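Local structure of R.Ecl18kI (Enterobacter cloacae, 2GB7) at residues F[19-24]-F[65-70]; F[48-53]-F[230-235]; F[82-87]-F[98-103]; F[167-170]-F[175-178]. The protein cuts double-stranded DNA as a type II restriction endonuclease, recognising the sequence 5'-CCNGG-3' and cleaving before its first C. The protein carries 1 engineered substitution. All blocks are in the same frame, centred on the assembly; numbering follows the deposited sequence.

Interaction 1. Residues F[19-24]-F[65-70]; sequences SHFITP and EPFEKE
With CG trans to the backbone N (chi1 -169°), Phe67 reaches out from helix 49-77 toward the end of helix 6-20, where Phe21, its CG opposite the carbonyl carbon (chi1 -72°), lays its ring across the path. The two rings form a T-shaped (edge-to-face) pair with planes at 86° and centroids 4.8 Å apart. Phe67 supplies the edge: its CE2 stands 3.5 Å above the plane of the Phe21 ring, over the centre. The fit is tight, since Phe67 CD2 comes within 3.2 Å of Phe21 CE1. His20 O approaches Phe67 CZ obliquely to the ring, at 3.0 Å. His20 CB rests on Phe67 CZ at 3.9 Å, while the imidazole turns off from the aromatic pair. The rim of Phe21 abuts the long helix, its CZ 4.1 Å from Glu68 CA; the Glu68 carboxylate turns off to a salt bridge with Arg116. Phe71 gives Phe21 a second edge-to-face partner. Helix 6-20 ends here, Thr23 caps the next helix, and Pro24 packs on a phosphate of the bound DNA. Beside the DNA, the T-shaped aromatic pair thus fastens the turn between helices 6-20 and 24-34 to the long helix 49-77.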
loop_
_atom_site.group_PDB
_atom_site.type_symbol
_atom_site.label_atom_id
_atom_site.label_comp_id
_atom_site.label_asym_id
_atom_site.label_seq_id
_atom_site.Cartn_x
_atom_site.Cartn_y
_atom_site.Cartn_z
ATOM N N SER F 19 11.474 -19.025 12.620
ATOM C CA SER F 19 12.207 -20.272 12.795
ATOM C C SER F 19 12.185 -21.158 11.577
ATOM O O SER F 19 13.115 -21.937 11.374
ATOM C CB SER F 19 11.618 -21.092 13.945
ATOM O OG SER F 19 11.707 -20.381 15.153
ATOM N N HIS F 20 11.107 -21.092 10.804
ATOM C CA HIS F 20 10.880 -22.089 9.771
ATOM C C HIS F 20 10.977 -21.640 8.333
ATOM O O HIS F 20 11.144 -22.471 7.446
ATOM C CB HIS F 20 9.539 -22.759 9.977
ATOM C CG HIS F 20 9.534 -23.687 11.144
ATOM N ND1 HIS F 20 10.205 -24.891 11.136
ATOM C CD2 HIS F 20 8.972 -23.572 12.367
ATOM C CE1 HIS F 20 10.042 -25.485 12.304
ATOM N NE2 HIS F 20 9.309 -24.701 13.070
ATOM N N PHE F 21 10.854 -20.340 8.101
ATOM C CA PHE F 21 10.977 -19.814 6.748
ATOM C C PHE F 21 12.334 -19.210 6.552
ATOM O O PHE F 21 12.763 -18.378 7.350
ATOM C CB PHE F 21 9.944 -18.724 6.497
ATOM C CG PHE F 21 8.565 -19.231 6.363
ATOM C CD1 PHE F 21 8.039 -19.526 5.117
ATOM C CD2 PHE F 21 7.782 -19.440 7.496
ATOM C CE1 PHE F 21 6.740 -20.007 4.995
ATOM C CE2 PHE F 21 6.508 -19.906 7.382
ATOM C CZ PHE F 21 5.974 -20.192 6.136
ATOM N N ILE F 22 12.993 -19.576 5.461
ATOM C CA ILE F 22 14.195 -18.862 5.062
ATOM C C ILE F 22 13.840 -17.475 4.510
ATOM O O ILE F 22 12.689 -17.212 4.110
ATOM C CB ILE F 22 15.056 -19.691 4.076
ATOM C CG1 ILE F 22 14.321 -19.914 2.743
ATOM C CG2 ILE F 22 15.467 -21.032 4.726
ATOM C CD1 ILE F 22 15.177 -20.652 1.676
ATOM N N THR F 23 14.824 -16.579 4.517
ATOM C CA THR F 23 14.600 -15.192 4.115
ATOM C C THR F 23 14.256 -15.145 2.623
ATOM O O THR F 23 14.600 -16.090 1.892
ATOM C CB THR F 23 15.836 -14.337 4.406
ATOM O OG1 THR F 23 16.891 -14.711 3.510
ATOM C CG2 THR F 23 16.293 -14.540 5.856
ATOM N N PRO F 24 13.562 -14.075 2.178
ATOM C CA PRO F 24 13.281 -13.867 0.762
ATOM C C PRO F 24 14.538 -13.982 -0.077
ATOM O O PRO F 24 14.541 -14.694 -1.081
ATOM C CB PRO F 24 12.758 -12.427 0.722
ATOM C CG PRO F 24 12.062 -12.271 2.035
ATOM C CD PRO F 24 12.962 -13.000 3.006
ATOM N N GLU F 65 4.712 -21.838 -1.565
ATOM C CA GLU F 65 3.285 -21.984 -1.274
ATOM C C GLU F 65 2.902 -23.278 -0.532
ATOM O O GLU F 65 2.149 -23.215 0.435
ATOM C CB GLU F 65 2.410 -21.705 -2.511
ATOM C CG GLU F 65 0.933 -21.313 -2.187
ATOM N N PRO F 66 3.413 -24.449 -0.958
ATOM C CA PRO F 66 3.147 -25.670 -0.175
ATOM C C PRO F 66 3.629 -25.582 1.270
ATOM O O PRO F 66 2.957 -26.074 2.184
ATOM C CB PRO F 66 3.945 -26.748 -0.920
ATOM C CG PRO F 66 4.081 -26.228 -2.291
ATOM C CD PRO F 66 4.201 -24.753 -2.164
ATOM N N PHE F 67 4.771 -24.940 1.472
ATOM C CA PHE F 67 5.343 -24.774 2.794
ATOM C C PHE F 67 4.472 -23.847 3.648
ATOM O O PHE F 67 4.220 -24.138 4.810
ATOM C CB PHE F 67 6.762 -24.232 2.685
ATOM C CG PHE F 67 7.524 -24.259 3.973
ATOM C CD1 PHE F 67 8.236 -25.393 4.353
ATOM C CD2 PHE F 67 7.554 -23.131 4.795
ATOM C CE1 PHE F 67 8.952 -25.419 5.552
ATOM C CE2 PHE F 67 8.259 -23.141 6.003
ATOM C CZ PHE F 67 8.950 -24.278 6.385
ATOM N N GLU F 68 4.024 -22.740 3.062
ATOM C CA GLU F 68 3.121 -21.827 3.750
ATOM C C GLU F 68 1.793 -22.516 4.094
ATOM O O GLU F 68 1.228 -22.290 5.180
ATOM C CB GLU F 68 2.860 -20.580 2.903
ATOM C CG GLU F 68 2.105 -19.499 3.697
ATOM C CD GLU F 68 1.213 -18.638 2.847
ATOM O OE1 GLU F 68 0.379 -19.175 2.088
ATOM O OE2 GLU F 68 1.318 -17.411 2.971
ATOM N N LYS F 69 1.290 -23.338 3.171
ATOM C CA LYS F 69 0.053 -24.096 3.432
ATOM C C LYS F 69 0.208 -25.024 4.634
ATOM O O LYS F 69 -0.672 -25.072 5.520
ATOM C CB LYS F 69 -0.408 -24.878 2.193
ATOM C CG LYS F 69 -1.844 -25.439 2.319
ATOM C CD LYS F 69 -2.156 -26.482 1.270
ATOM C CE LYS F 69 -2.449 -25.863 -0.101
ATOM N NZ LYS F 69 -2.866 -26.910 -1.097
ATOM N N GLU F 70 1.312 -25.769 4.662
ATOM C CA GLU F 70 1.633 -26.659 5.780
ATOM C C GLU F 70 1.852 -25.890 7.096
ATOM O O GLU F 70 1.447 -26.347 8.173
ATOM C CB GLU F 70 2.796 -27.635 5.467
ATOM C CG GLU F 70 4.116 -27.017 4.956
ATOM C CD GLU F 70 5.195 -28.082 4.649
#

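Interaction 2. Residues F[48-53]-F[230-235]; sequences NPSEYI and TTVENK
One hydrogen bond joins the two segments: Val232 N donates to Ser50 OG at 3.1 Å, bent to 142° at the hydrogen. The serine hydroxyl, presented from the first turn of helix 49-77, thus takes up a backbone N-H in the first turn of helix 232-238. Ser50 OG is also hydrogen-bonded to Glu249 OE1, so this buried oxygen links three helices.

Within the segment 230-235, two further bonds shape the helix start. Thr231 is the N-cap: its OG1, flanked on both sides by its own main chain (chi1 58°), accepts from Asn234 N at 3.1 Å with an angle of 160°. The Asn234 amide also bonds back, ND2 giving a hydrogen to Thr230 OG1 at 3.0 Å nearly in the amide plane. Both partners are bonded further, Asn234 ND2 to Asp210 O and Thr230 OG1 to Thr208 O.

This is a strand-to-helix junction of the PDDEXK nuclease core: strand 226-230, parallel to its neighbours 204-207 and 245-247, passes through a single residue into helix 232-238, and the first turn of the long helix 49-77 docks against that junction.

Van der Waals contacts accompany the bond. The backbones come close, Ser50 CA and Thr231 CA being 4.9 Å apart. Ser50 OG lies 3.4 Å from Thr231 CA, and Ser50 CB is 4.0 Å from Thr231 CB. Val232 CG2 comes within 3.7 Å of Ser50 OG.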
loop_
_atom_site.group_PDB
_atom_site.type_symbol
_atom_site.label_atom_id
_atom_site.label_comp_id
_atom_site.label_asym_id
_atom_site.label_seq_id
_atom_site.Cartn_x
_atom_site.Cartn_y
_atom_site.Cartn_z
ATOM N N ASN F 48 18.167 -12.703 -22.031
ATOM C CA ASN F 48 16.982 -13.460 -21.605
ATOM C C ASN F 48 16.418 -12.968 -20.271
ATOM O O ASN F 48 15.907 -13.785 -19.496
ATOM C CB ASN F 48 17.288 -14.958 -21.379
ATOM C CG ASN F 48 17.760 -15.671 -22.632
ATOM O OD1 ASN F 48 16.976 -16.351 -23.297
ATOM N ND2 ASN F 48 19.029 -15.495 -22.976
ATOM N N PRO F 49 16.438 -11.666 -20.012
ATOM C CA PRO F 49 15.962 -11.268 -18.665
ATOM C C PRO F 49 14.521 -11.576 -18.313
ATOM O O PRO F 49 14.197 -11.985 -17.180
ATOM C CB PRO F 49 16.287 -9.774 -18.608
ATOM C CG PRO F 49 16.304 -9.325 -20.032
ATOM C CD PRO F 49 16.808 -10.505 -20.827
ATOM N N SER F 50 13.620 -11.360 -19.269
ATOM C CA SER F 50 12.201 -11.588 -18.959
ATOM C C SER F 50 11.927 -13.031 -18.607
ATOM O O SER F 50 11.187 -13.336 -17.676
ATOM C CB SER F 50 11.262 -11.149 -20.078
ATOM O OG SER F 50 11.319 -9.749 -20.283
ATOM N N GLU F 51 12.533 -13.918 -19.390
ATOM C CA GLU F 51 12.385 -15.340 -19.148
ATOM C C GLU F 51 12.935 -15.744 -17.799
ATOM O O GLU F 51 12.304 -16.528 -17.091
ATOM C CB GLU F 51 13.078 -16.129 -20.259
ATOM C CG GLU F 51 12.398 -15.980 -21.623
ATOM C CD GLU F 51 12.745 -14.668 -22.322
ATOM O OE1 GLU F 51 13.571 -13.885 -21.794
ATOM O OE2 GLU F 51 12.210 -14.421 -23.429
ATOM N N TYR F 52 14.109 -15.220 -17.462
ATOM C CA TYR F 52 14.748 -15.503 -16.200
ATOM C C TYR F 52 13.840 -15.048 -15.040
ATOM O O TYR F 52 13.584 -15.802 -14.091
ATOM C CB TYR F 52 16.138 -14.862 -16.153
ATOM C CG TYR F 52 16.596 -14.551 -14.768
ATOM C CD1 TYR F 52 17.263 -15.505 -13.985
ATOM C CD2 TYR F 52 16.332 -13.302 -14.214
ATOM C CE1 TYR F 52 17.658 -15.205 -12.684
ATOM C CE2 TYR F 52 16.700 -13.006 -12.920
ATOM C CZ TYR F 52 17.384 -13.943 -12.185
ATOM O OH TYR F 52 17.726 -13.652 -10.892
ATOM N N ILE F 53 13.323 -13.824 -15.141
ATOM C CA ILE F 53 12.471 -13.276 -14.082
ATOM C C ILE F 53 11.224 -14.129 -13.842
ATOM O O ILE F 53 10.916 -14.476 -12.700
ATOM C CB ILE F 53 12.072 -11.828 -14.421
ATOM C CG1 ILE F 53 13.295 -10.927 -14.299
ATOM C CG2 ILE F 53 10.933 -11.340 -13.504
ATOM C CD1 ILE F 53 13.141 -9.562 -14.989
ATOM N N THR F 230 8.852 -3.795 -18.059
ATOM C CA THR F 230 8.147 -5.038 -17.678
ATOM C C THR F 230 8.596 -6.161 -18.600
ATOM O O THR F 230 9.523 -5.992 -19.374
ATOM C CB THR F 230 6.599 -4.846 -17.687
ATOM O OG1 THR F 230 5.949 -5.913 -16.994
ATOM C CG2 THR F 230 6.027 -4.703 -19.114
ATOM N N THR F 231 7.985 -7.321 -18.464
ATOM C CA THR F 231 8.394 -8.442 -19.276
ATOM C C THR F 231 8.005 -8.238 -20.719
ATOM O O THR F 231 7.180 -7.379 -21.059
ATOM C CB THR F 231 7.756 -9.752 -18.797
ATOM O OG1 THR F 231 6.325 -9.618 -18.829
ATOM C CG2 THR F 231 8.229 -10.088 -17.397
ATOM N N VAL F 232 8.629 -9.050 -21.592
ATOM C CA VAL F 232 8.280 -8.999 -22.999
ATOM C C VAL F 232 6.806 -9.363 -23.130
ATOM O O VAL F 232 6.055 -8.681 -23.828
ATOM C CB VAL F 232 9.139 -9.965 -23.881
ATOM C CG1 VAL F 232 8.601 -10.002 -25.330
ATOM C CG2 VAL F 232 10.592 -9.545 -23.881
ATOM N N GLU F 233 6.407 -10.415 -22.458
ATOM C CA GLU F 233 5.040 -10.885 -22.579
ATOM C C GLU F 233 4.044 -9.792 -22.241
ATOM O O GLU F 233 3.105 -9.555 -22.978
ATOM C CB GLU F 233 4.807 -12.103 -21.696
ATOM C CG GLU F 233 3.445 -12.745 -21.924
ATOM N N ASN F 234 4.271 -9.110 -21.129
ATOM C CA ASN F 234 3.374 -8.058 -20.722
ATOM C C ASN F 234 3.375 -6.893 -21.691
ATOM O O ASN F 234 2.318 -6.353 -22.004
ATOM C CB ASN F 234 3.762 -7.572 -19.335
ATOM C CG ASN F 234 2.656 -6.796 -18.660
ATOM O OD1 ASN F 234 1.462 -7.009 -18.922
ATOM N ND2 ASN F 234 3.046 -5.871 -17.774
ATOM N N LYS F 235 4.554 -6.500 -22.170
ATOM C CA LYS F 235 4.604 -5.418 -23.141
ATOM C C LYS F 235 3.797 -5.768 -24.379
ATOM O O LYS F 235 2.983 -4.983 -24.831
ATOM C CB LYS F 235 6.023 -5.009 -23.554
ATOM C CG LYS F 235 5.937 -3.604 -24.207
ATOM C CD LYS F 235 7.051 -3.162 -25.073
ATOM C CE LYS F 235 6.545 -1.984 -25.882
ATOM N NZ LYS F 235 7.530 -0.923 -26.072
#

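Interaction 3. Residues F[82-87]-F[98-103]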
loop_
_atom_site.group_PDB
_atom_site.type_symbol
_atom_site.label_atom_id
_atom_site.label_comp_id
_atom_site.label_asym_id
_atom_site.label_seq_id
_atom_site.Cartn_x
_atom_site.Cartn_y
_atom_site.Cartn_z
ATOM N N GLU F 82 -9.130 -30.516 22.509
ATOM C CA GLU F 82 -9.681 -31.859 22.612
ATOM C C GLU F 82 -10.707 -31.957 23.727
ATOM O O GLU F 82 -11.778 -32.539 23.523
ATOM C CB GLU F 82 -8.557 -32.891 22.773
ATOM C CG GLU F 82 -8.977 -34.320 23.167
ATOM C CD GLU F 82 -10.163 -34.887 22.381
ATOM O OE1 GLU F 82 -10.448 -34.432 21.254
ATOM O OE2 GLU F 82 -10.819 -35.806 22.910
ATOM N N GLU F 83 -10.399 -31.382 24.890
ATOM C CA GLU F 83 -11.292 -31.500 26.057
ATOM C C GLU F 83 -12.620 -30.812 25.767
ATOM O O GLU F 83 -13.679 -31.254 26.215
ATOM C CB GLU F 83 -10.652 -30.895 27.313
ATOM C CG GLU F 83 -9.626 -31.786 28.005
ATOM N N ARG F 84 -12.536 -29.726 25.002
ATOM C CA ARG F 84 -13.690 -28.962 24.571
ATOM C C ARG F 84 -14.611 -29.747 23.630
ATOM O O ARG F 84 -15.828 -29.784 23.825
ATOM C CB ARG F 84 -13.211 -27.684 23.879
ATOM C CG ARG F 84 -14.216 -26.576 23.899
ATOM C CD ARG F 84 -13.729 -25.365 23.128
ATOM N NE ARG F 84 -14.853 -24.723 22.455
ATOM C CZ ARG F 84 -15.769 -23.972 23.058
ATOM N NH1 ARG F 84 -15.712 -23.739 24.369
ATOM N NH2 ARG F 84 -16.755 -23.450 22.346
ATOM N N ILE F 85 -14.020 -30.404 22.639
ATOM C CA ILE F 85 -14.767 -30.943 21.508
ATOM C C ILE F 85 -15.126 -32.419 21.643
ATOM O O ILE F 85 -15.789 -32.985 20.769
ATOM C CB ILE F 85 -13.981 -30.716 20.211
ATOM C CG1 ILE F 85 -14.011 -29.233 19.863
ATOM C CG2 ILE F 85 -14.568 -31.519 19.074
ATOM C CD1 ILE F 85 -12.745 -28.732 19.200
ATOM N N LYS F 86 -14.697 -33.024 22.747
ATOM C CA LYS F 86 -14.900 -34.451 23.031
ATOM C C LYS F 86 -16.210 -35.098 22.559
ATOM O O LYS F 86 -16.193 -36.159 21.927
ATOM C CB LYS F 86 -14.718 -34.725 24.531
ATOM C CG LYS F 86 -13.262 -34.752 24.960
ATOM C CD LYS F 86 -13.028 -35.732 26.100
ATOM C CE LYS F 86 -11.607 -36.297 26.042
ATOM N NZ LYS F 86 -10.537 -35.251 26.070
ATOM N N ASP F 87 -17.335 -34.467 22.873
ATOM C CA ASP F 87 -18.647 -35.119 22.752
ATOM C C ASP F 87 -19.550 -34.456 21.720
ATOM O O ASP F 87 -20.771 -34.646 21.723
ATOM C CB ASP F 87 -19.347 -35.149 24.109
ATOM C CG ASP F 87 -18.543 -35.877 25.162
ATOM O OD1 ASP F 87 -17.908 -36.911 24.839
ATOM O OD2 ASP F 87 -18.546 -35.400 26.315
ATOM N N THR F 98 -15.180 -22.894 13.819
ATOM C CA THR F 98 -15.418 -21.694 13.005
ATOM C C THR F 98 -15.997 -20.538 13.827
ATOM O O THR F 98 -15.938 -19.375 13.396
ATOM C CB THR F 98 -16.343 -21.965 11.788
ATOM O OG1 THR F 98 -17.624 -22.428 12.247
ATOM C CG2 THR F 98 -15.738 -23.010 10.843
ATOM N N MET F 99 -16.544 -20.860 14.999
ATOM C CA MET F 99 -17.171 -19.854 15.869
ATOM C C MET F 99 -16.294 -19.346 17.020
ATOM O O MET F 99 -16.388 -18.172 17.387
ATOM C CB MET F 99 -18.508 -20.363 16.425
ATOM C CG MET F 99 -19.533 -20.754 15.359
ATOM S SD MET F 99 -21.218 -20.757 15.987
ATOM C CE MET F 99 -21.259 -19.026 16.527
ATOM N N GLU F 100 -15.469 -20.220 17.596
ATOM C CA GLU F 100 -14.693 -19.882 18.794
ATOM C C GLU F 100 -13.400 -19.120 18.518
ATOM O O GLU F 100 -12.919 -18.393 19.385
ATOM C CB GLU F 100 -14.348 -21.132 19.595
ATOM C CG GLU F 100 -14.386 -20.938 21.109
ATOM C CD GLU F 100 -15.708 -20.371 21.623
ATOM O OE1 GLU F 100 -16.648 -20.157 20.824
ATOM O OE2 GLU F 100 -15.810 -20.134 22.853
ATOM N N TYR F 101 -12.824 -19.306 17.337
ATOM C CA TYR F 101 -11.511 -18.683 17.078
ATOM C C TYR F 101 -11.452 -17.690 15.914
ATOM O O TYR F 101 -10.456 -17.678 15.196
ATOM C CB TYR F 101 -10.422 -19.767 16.926
ATOM C CG TYR F 101 -10.575 -20.895 17.924
ATOM C CD1 TYR F 101 -11.219 -22.073 17.562
ATOM C CD2 TYR F 101 -10.096 -20.776 19.233
ATOM C CE1 TYR F 101 -11.388 -23.110 18.474
ATOM C CE2 TYR F 101 -10.275 -21.820 20.170
ATOM C CZ TYR F 101 -10.910 -22.985 19.772
ATOM O OH TYR F 101 -11.107 -24.043 20.655
ATOM N N PRO F 102 -12.461 -16.799 15.766
ATOM C CA PRO F 102 -12.449 -16.005 14.543
ATOM C C PRO F 102 -11.312 -15.019 14.522
ATOM O O PRO F 102 -10.742 -14.777 13.448
ATOM C CB PRO F 102 -13.783 -15.236 14.597
ATOM C CG PRO F 102 -14.571 -15.843 15.648
ATOM C CD PRO F 102 -13.593 -16.410 16.620
ATOM N N THR F 103 -10.974 -14.433 15.671
ATOM C CA THR F 103 -9.873 -13.442 15.669
ATOM C C THR F 103 -8.549 -14.154 15.419
ATOM O O THR F 103 -7.694 -13.644 14.691
ATOM C CB THR F 103 -9.815 -12.651 16.985
ATOM O OG1 THR F 103 -11.126 -12.150 17.281
ATOM C CG2 THR F 103 -8.838 -11.512 16.925
#
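The guanidinium of Arg84 carries Glu100 on one face, Glu100 CG standing 3.6 Å above its plane and offset toward the rim, and the carboxylate beyond is stacked almost flat on it, the two planes 14° apart. Tyr101 has the same glutamate over a face of its ring, with Glu100 CB 3.7 Å above the centre. Glu100 therefore touches both flat groups, its CB over the tyrosine face and its CG and carboxylate over the guanidinium face. The guanidinium and phenol planes stand at 78° to each other, and only the hydroxyl end of the ring reaches the arginine, Tyr101 OH lying 3.8 Å from Arg84 CD.

The closest approach is Arg84 NH2 to Glu100 CD, 3.3 Å. Arg84 NH2 and Glu100 OE2, 3.5 Å apart, form a salt bridge; with the oxygen above the guanidinium rather than in line with an N-H, the attraction is electrostatic and not a hydrogen bond. A bend in the glutamate chain (chi2 54°) turns the carboxylate over the guanidinium. The stronger partner of Arg84 NH2 is Asp96 OD1, so its positive charge is probably shared between two acidic groups.

The contact is made by long side chains, with Arg84 CA and Glu100 CA still 10.8 Å apart. It bridges short helix 82-85 to the end of helix 90-100, just where Tyr101 breaks the helix before 102-134 begins. This helical arm lies far from the centre of the chain and against the second subunit: Ile85 packs on Pro90 of that subunit, and Met99 and Pro102 pack on its Thr73 and Lys69.

Interaction 4. Residues F[167-170]-F[175-178]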
loop_
_atom_site.group_PDB
_atom_site.type_symbol
_atom_site.label_atom_id
_atom_site.label_comp_id
_atom_site.label_asym_id
_atom_site.label_seq_id
_atom_site.Cartn_x
_atom_site.Cartn_y
_atom_site.Cartn_z
ATOM N N VAL F 167 28.945 5.480 -4.510
ATOM C CA VAL F 167 30.045 6.462 -4.433
ATOM C C VAL F 167 30.137 7.259 -5.728
ATOM O O VAL F 167 30.213 8.499 -5.715
ATOM C CB VAL F 167 31.382 5.788 -4.081
ATOM C CG1 VAL F 167 32.580 6.762 -4.206
ATOM C CG2 VAL F 167 31.327 5.244 -2.680
ATOM N N GLN F 168 30.120 6.532 -6.843
ATOM C CA GLN F 168 30.171 7.170 -8.147
ATOM C C GLN F 168 28.944 8.016 -8.365
ATOM O O GLN F 168 29.063 9.123 -8.867
ATOM C CB GLN F 168 30.231 6.137 -9.254
ATOM C CG GLN F 168 31.533 5.337 -9.254
ATOM C CD GLN F 168 31.384 4.018 -8.485
ATOM O OE1 GLN F 168 30.643 3.918 -7.494
ATOM N NE2 GLN F 168 32.093 2.995 -8.951
ATOM N N TYR F 169 27.770 7.486 -8.022
ATOM C CA TYR F 169 26.526 8.241 -8.187
ATOM C C TYR F 169 26.581 9.591 -7.451
ATOM O O TYR F 169 26.234 10.633 -8.012
ATOM C CB TYR F 169 25.300 7.412 -7.736
ATOM C CG TYR F 169 24.026 8.167 -8.023
ATOM C CD1 TYR F 169 23.386 8.040 -9.245
ATOM C CD2 TYR F 169 23.504 9.081 -7.093
ATOM C CE1 TYR F 169 22.244 8.767 -9.544
ATOM C CE2 TYR F 169 22.352 9.797 -7.379
ATOM C CZ TYR F 169 21.747 9.643 -8.618
ATOM O OH TYR F 169 20.613 10.358 -8.918
ATOM N N THR F 170 27.082 9.562 -6.226
ATOM C CA THR F 170 27.147 10.740 -5.362
ATOM C C THR F 170 28.092 11.775 -5.940
ATOM O O THR F 170 27.841 12.979 -5.864
ATOM C CB THR F 170 27.567 10.323 -3.970
ATOM O OG1 THR F 170 26.533 9.490 -3.436
ATOM C CG2 THR F 170 27.799 11.518 -3.017
ATOM N N ASN F 175 25.950 9.109 -16.514
ATOM C CA ASN F 175 26.270 7.737 -16.908
ATOM C C ASN F 175 25.939 6.696 -15.858
ATOM O O ASN F 175 26.500 5.608 -15.888
ATOM C CB ASN F 175 27.729 7.595 -17.373
ATOM C CG ASN F 175 27.994 8.343 -18.677
ATOM O OD1 ASN F 175 27.138 8.376 -19.557
ATOM N ND2 ASN F 175 29.175 8.953 -18.809
ATOM N N THR F 176 25.011 7.037 -14.952
ATOM C CA THR F 176 24.515 6.062 -13.989
ATOM C C THR F 176 23.116 5.556 -14.375
ATOM O O THR F 176 22.424 6.101 -15.282
ATOM C CB THR F 176 24.487 6.613 -12.540
ATOM O OG1 THR F 176 23.537 7.680 -12.474
ATOM C CG2 THR F 176 25.889 7.135 -12.086
ATOM N N MET F 177 22.696 4.504 -13.687
ATOM C CA MET F 177 21.330 4.000 -13.898
ATOM C C MET F 177 20.769 3.653 -12.534
ATOM O O MET F 177 21.477 3.068 -11.708
ATOM C CB MET F 177 21.311 2.751 -14.796
ATOM C CG MET F 177 19.911 2.191 -14.895
ATOM S SD MET F 177 19.828 0.780 -16.019
ATOM C CE MET F 177 20.438 1.578 -17.427
ATOM N N LEU F 178 19.515 4.047 -12.284
ATOM C CA LEU F 178 18.822 3.710 -11.056
ATOM C C LEU F 178 17.606 2.897 -11.386
ATOM O O LEU F 178 16.875 3.224 -12.315
ATOM C CB LEU F 178 18.332 4.974 -10.329
ATOM C CG LEU F 178 19.420 5.988 -9.953
ATOM C CD1 LEU F 178 18.770 7.164 -9.269
ATOM C CD2 LEU F 178 20.474 5.359 -9.071
#
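Tyr169 brings its ring from helix 166-171 alongside the start of strand 177-181, its side chain sent straight out from the backbone N (chi1 -175°), and meets Thr176 and Leu178 with one side of the ring. The Thr176 hydroxyl sits at the ring edge near its plane, OG1 being 3.3 Å from Tyr169 CD1 and 3.4 Å from Tyr169 CE1. This is not a hydrogen bond, but an oxygen facing the slightly positive C-H rim is probably favourable. The threonine rotamer accounts for it: a chi1 of 65° turns OG1 to the ring edge, where it also bonds to Lys173 O in the loop. The methyl also meets the ring, Thr176 CG2 lying 3.9 Å from Tyr169 CD1.

The unit is a helix, a short loop and a strand in the PDDEXK nuclease core. Helix 166-171 connects the antiparallel neighbours 161-163 and 177-181, and the latter also runs beside parallel strand 204-207.

Leu178, its branch swung to the backbone N side (chi1 -58°), crosses the tyrosine side chain at about a right angle, its two methyls meeting the ring's CE1 side and hydroxyl. Its CD1 lies 3.7 Å from Tyr169 OH, approaching obliquely, and its CD2 is 3.9 Å from Tyr169 CE1. Met177, between the two contact residues, points away from Tyr169 and packs on helix 248-259, as strand alternation requires. Val162 and Ile201 touch both Tyr169 and Leu178.

Overall arrangement
From the N terminus, interaction 1 closes first, bringing the end of helix 6-20 back to the second half of helix 49-77 across 40 intervening, mostly helical residues. Interaction 2 starts between those two segments, at the beginning of the same long helix, and closes at 230-235, so the two loops cross. Within its span of 176 residues lie interactions 3 and 4, one after the other. Interaction 3 is a short closure in the outlying arm beside the second subunit; interaction 4 closes a short helix-to-strand connection about 59 Å away, centre to centre. Helix 49-77 thus joins the N-terminal helices to the nuclease sheet, with interactions 3 and 4 on opposite sides of the chain's centre.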